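Local coordinates for extracellular solute-binding protein family 5 (Brucella melitensis, PDB 4ONY) that probably captures peptides or related solutes in the periplasm and delivers them to an ABC transporter for import, at residues N343-A346 with G347-R351; T440-P443 with D444-K447. All blocks are in the same frame, centred on the assembly; numbering follows the deposited sequence.

Contact 1. Residues N343-A346 with G347-R351; sequences NLFA and GQYRR
Phe345 and Tyr349 meet as a T-shaped aromatic pair across a tight turn, with ring centroids 4.9 Å apart and planes at 88°. Followed outward, the Phe345 side chain stays close to one edge of the tyrosine. Phe345 CB lies 3.5 Å from Tyr349 CD2, and Phe345 CG comes nearest, 3.4 Å from that same Tyr349 CD2. Along the CD1 side the ring diverges, CE1 of Phe345 being 4.1 Å from Tyr349 CE2, whereas CD2 of Phe345 stays 3.5 Å from Tyr349 CD2. The tyrosine edge therefore lies over the CB end of the phenylalanine face, displaced toward its rim, while CB of Leu344 covers the centre of the opposite face.

The backbone brings the rings together through a type I' beta turn from Phe345 to Gln348, with positive phi at both Ala346 and Gly347. It is closed by Gln348 N donating to Phe345 O at 3.0 Å. The Gln348 chain, bent at CG (chi2 -61°), folds back over the turn, and its NE2 donates to Ala346 O at 3.2 Å from above the carbonyl plane.

In the fold, the turn links the end of helix 337-344 to the edge strand 350-351. Tyr561 of the adjacent strand 557-562 meets both rings, while Pro280 and Glu284 of helix 280-285 touch the Gln348 side.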
loop_
_atom_site.group_PDB
_atom_site.type_symbol
_atom_site.label_atom_id
_atom_site.label_comp_id
_atom_site.label_asym_id
_atom_site.label_seq_id
_atom_site.Cartn_x
_atom_site.Cartn_y
_atom_site.Cartn_z
ATOM N N ASN A 343 8.796 10.923 24.316
ATOM C CA ASN A 343 7.935 10.726 25.492
ATOM C C ASN A 343 6.812 9.753 25.328
ATOM O O ASN A 343 6.377 9.220 26.317
ATOM C CB ASN A 343 7.347 12.063 25.956
ATOM C CG ASN A 343 8.405 12.963 26.510
ATOM O OD1 ASN A 343 8.746 12.847 27.687
ATOM N ND2 ASN A 343 8.985 13.820 25.674
ATOM N N LEU A 344 6.320 9.547 24.110
ATOM C CA LEU A 344 5.189 8.657 23.865
ATOM C C LEU A 344 5.572 7.351 23.145
ATOM O O LEU A 344 4.909 6.332 23.329
ATOM C CB LEU A 344 4.148 9.367 22.993
ATOM C CG LEU A 344 3.657 10.775 23.427
ATOM C CD1 LEU A 344 2.562 11.259 22.481
ATOM C CD2 LEU A 344 3.136 10.767 24.851
ATOM N N PHE A 345 6.624 7.386 22.320
ATOM C CA PHE A 345 6.913 6.321 21.351
ATOM C C PHE A 345 8.328 5.723 21.474
ATOM O O PHE A 345 8.794 5.054 20.563
ATOM C CB PHE A 345 6.695 6.861 19.919
ATOM C CG PHE A 345 5.324 7.434 19.700
ATOM C CD1 PHE A 345 4.184 6.730 20.095
ATOM C CD2 PHE A 345 5.164 8.689 19.114
ATOM C CE1 PHE A 345 2.916 7.252 19.905
ATOM C CE2 PHE A 345 3.887 9.207 18.894
ATOM C CZ PHE A 345 2.767 8.491 19.287
ATOM N N ALA A 346 8.972 5.952 22.609
ATOM C CA ALA A 346 10.271 5.353 22.939
ATOM C C ALA A 346 11.306 5.605 21.834
ATOM O O ALA A 346 12.183 4.778 21.601
ATOM C CB ALA A 346 10.116 3.853 23.219
ATOM N N GLY A 347 11.170 6.731 21.123
ATOM C CA GLY A 347 12.123 7.089 20.096
ATOM C C GLY A 347 12.074 6.257 18.831
ATOM O O GLY A 347 12.943 6.401 17.983
ATOM N N GLN A 348 11.059 5.439 18.651
ATOM C CA GLN A 348 11.099 4.451 17.542
ATOM C C GLN A 348 10.691 4.981 16.194
ATOM O O GLN A 348 11.064 4.381 15.156
ATOM C CB GLN A 348 10.182 3.264 17.817
ATOM C CG GLN A 348 10.582 2.445 19.009
ATOM C CD GLN A 348 11.958 1.858 18.835
ATOM O OE1 GLN A 348 12.249 1.195 17.871
ATOM N NE2 GLN A 348 12.837 2.203 19.738
ATOM N N TYR A 349 9.958 6.098 16.181
ATOM C CA TYR A 349 9.486 6.637 14.928
ATOM C C TYR A 349 10.501 7.601 14.283
ATOM O O TYR A 349 11.453 8.071 14.922
ATOM C CB TYR A 349 8.154 7.364 15.101
ATOM C CG TYR A 349 6.926 6.523 15.304
ATOM C CD1 TYR A 349 6.466 5.698 14.319
ATOM C CD2 TYR A 349 6.187 6.608 16.465
ATOM C CE1 TYR A 349 5.328 4.928 14.470
ATOM C CE2 TYR A 349 5.049 5.865 16.637
ATOM C CZ TYR A 349 4.631 5.026 15.637
ATOM O OH TYR A 349 3.517 4.306 15.818
ATOM N N ARG A 350 10.288 7.855 13.005
ATOM C CA ARG A 350 10.983 8.858 12.263
ATOM C C ARG A 350 9.943 9.766 11.663
ATOM O O ARG A 350 8.844 9.331 11.256
ATOM C CB ARG A 350 11.860 8.228 11.144
ATOM C CG ARG A 350 13.305 8.762 11.076
ATOM C CD ARG A 350 14.405 7.911 11.809
ATOM N NE ARG A 350 14.100 7.633 13.233
ATOM C CZ ARG A 350 14.878 6.964 14.110
ATOM N NH1 ARG A 350 14.447 6.740 15.348
ATOM N NH2 ARG A 350 16.070 6.497 13.769
ATOM N N ARG A 351 10.313 11.033 11.534
ATOM C CA ARG A 351 9.392 12.033 11.027
ATOM C C ARG A 351 9.068 11.768 9.551
ATOM O O ARG A 351 9.956 11.513 8.751
ATOM C CB ARG A 351 10.017 13.441 11.128
ATOM C CG ARG A 351 9.005 14.562 10.836
ATOM C CD ARG A 351 7.957 14.720 11.934
ATOM N NE ARG A 351 6.800 15.541 11.541
ATOM C CZ ARG A 351 6.648 16.863 11.797
ATOM N NH1 ARG A 351 7.569 17.562 12.434
ATOM N NH2 ARG A 351 5.538 17.471 11.420
#

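Contact 2. Residues T440-P443 with D444-K447; sequences TRSP and DEEK
Thr440, the last residue of strand 435-440, lays its side chain alongside Glu445, the two running past each other in opposite directions with their CB atoms 3.9 Å apart. Thr440 CG2 packs against Glu445 CB and backbone C, whereas OG1 is engaged by Thr467 of the neighbouring strand.

Arg441 follows and meets Glu445 directly in two ways. Its backbone N donates to Glu445 OE2 at 2.8 Å, approaching from above the carboxylate plane, and its CG packs 3.2 Å from that same Glu445 OE2. Glu445 runs extended beyond CG (chi2 -163°), which carries the carboxylate back to the residue before the cap. The two charged groups make no direct salt bridge: Arg441 NE is 4.0 Å from Glu445 OE1, and water 1 joins them, accepting from NE and donating to OE1. The Arg441 NH1 end is bound instead by Asp470 and Gln474, so the guanidinium ties this corner to helix 470-478.

At Ser442 the chain enters the helix. Ser442 OG, placed between the backbone N and the carbonyl carbon (chi1 74°), accepts from Glu445 N at 3.2 Å with a nearly straight N-H...O angle of 164°. Ser442 O receives Glu446 N at 2.9 Å, and water 2 accepts from Asp444 N. Pro443 opens the first turn, Pro443 O receiving Lys447 N at 3.0 Å.

This is a serine N-cap followed by proline at N1, here at a beta-to-alpha junction where strand 435-440 passes into helix 443-458.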
loop_
_atom_site.group_PDB
_atom_site.type_symbol
_atom_site.label_atom_id
_atom_site.label_comp_id
_atom_site.label_asym_id
_atom_site.label_seq_id
_atom_site.Cartn_x
_atom_site.Cartn_y
_atom_site.Cartn_z
ATOM N N THR A 440 -11.403 12.762 16.539
ATOM C CA THR A 440 -10.536 11.582 16.693
ATOM C C THR A 440 -11.325 10.286 16.795
ATOM O O THR A 440 -12.476 10.292 17.246
ATOM C CB THR A 440 -9.712 11.695 17.955
ATOM O OG1 THR A 440 -10.564 11.991 19.052
ATOM C CG2 THR A 440 -8.715 12.776 17.811
ATOM N N ARG A 441 -10.733 9.171 16.376
ATOM C CA ARG A 441 -11.508 7.890 16.416
ATOM C C ARG A 441 -11.117 6.919 17.497
ATOM O O ARG A 441 -11.767 5.882 17.600
ATOM C CB ARG A 441 -11.490 7.074 15.126
ATOM C CG ARG A 441 -10.636 7.506 13.992
ATOM C CD ARG A 441 -10.347 6.283 13.126
ATOM N NE ARG A 441 -10.305 6.591 11.689
ATOM C CZ ARG A 441 -11.192 6.173 10.768
ATOM N NH1 ARG A 441 -12.256 5.399 11.068
ATOM N NH2 ARG A 441 -11.009 6.536 9.505
ATOM N N SER A 442 -10.040 7.183 18.236
ATOM C CA SER A 442 -9.447 6.175 19.132
ATOM C C SER A 442 -8.549 6.812 20.175
ATOM O O SER A 442 -8.140 7.968 20.021
ATOM C CB SER A 442 -8.591 5.171 18.384
ATOM O OG SER A 442 -7.358 5.772 17.976
ATOM N N PRO A 443 -8.229 6.043 21.237
ATOM C CA PRO A 443 -7.357 6.600 22.264
ATOM C C PRO A 443 -5.961 6.920 21.752
ATOM O O PRO A 443 -5.409 7.923 22.156
ATOM C CB PRO A 443 -7.346 5.514 23.334
ATOM C CG PRO A 443 -8.712 4.884 23.199
ATOM C CD PRO A 443 -8.890 4.806 21.707
ATOM N N ASP A 444 -5.437 6.143 20.812
ATOM C CA ASP A 444 -4.175 6.523 20.175
ATOM C C ASP A 444 -4.256 7.888 19.447
ATOM O O ASP A 444 -3.328 8.698 19.535
ATOM C CB ASP A 444 -3.693 5.474 19.178
ATOM C CG ASP A 444 -3.016 4.278 19.841
ATOM O OD1 ASP A 444 -2.818 4.232 21.072
ATOM O OD2 ASP A 444 -2.661 3.370 19.085
ATOM N N GLU A 445 -5.357 8.146 18.751
ATOM C CA GLU A 445 -5.530 9.441 18.094
ATOM C C GLU A 445 -5.668 10.585 19.121
ATOM O O GLU A 445 -5.068 11.666 18.995
ATOM C CB GLU A 445 -6.708 9.398 17.127
ATOM C CG GLU A 445 -6.469 8.512 15.923
ATOM C CD GLU A 445 -7.415 8.770 14.785
ATOM O OE1 GLU A 445 -7.203 8.163 13.728
ATOM O OE2 GLU A 445 -8.360 9.569 14.906
ATOM N N GLU A 446 -6.411 10.344 20.173
ATOM C CA GLU A 446 -6.504 11.306 21.233
ATOM C C GLU A 446 -5.189 11.689 21.838
ATOM O O GLU A 446 -4.964 12.880 22.115
ATOM C CB GLU A 446 -7.312 10.764 22.400
ATOM C CG GLU A 446 -8.712 11.235 22.409
ATOM C CD GLU A 446 -9.332 10.887 23.733
ATOM O OE1 GLU A 446 -9.361 11.799 24.623
ATOM O OE2 GLU A 446 -9.704 9.692 23.862
ATOM N N LYS A 447 -4.344 10.693 22.067
ATOM C CA LYS A 447 -3.074 10.954 22.696
ATOM C C LYS A 447 -2.223 11.912 21.860
ATOM O O LYS A 447 -1.650 12.858 22.397
ATOM C CB LYS A 447 -2.324 9.665 22.925
ATOM C CG LYS A 447 -1.023 9.871 23.678
ATOM C CD LYS A 447 -0.138 8.626 23.591
ATOM C CE LYS A 447 -0.713 7.445 24.351
ATOM N NZ LYS A 447 0.069 6.211 24.038
HETATM O O HOH W 1 -8.315 8.377 11.434
HETATM O O HOH W 2 -6.020 3.383 19.982
#

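How the contacts relate
The centres of contacts 1 and 2 lie about 17 Å apart, on the same side of the chain's centre, and contact 1 closes before contact 2 opens along the sequence. Both are junctions serving one mixed six-stranded sheet: contact 1 leads from helix 337-344 into its edge strand 350-351, whereas contact 2 leads out of strand 435-440, next to the other edge strand, 462-467, into helix 443-458. They also touch directly, since Leu344 CD1 packs 3.9 Å from Lys447 CD. That apolar touch brings the end of one helix against the start of another, joining separate connections of the same sheet within the solute-binding family 5 region.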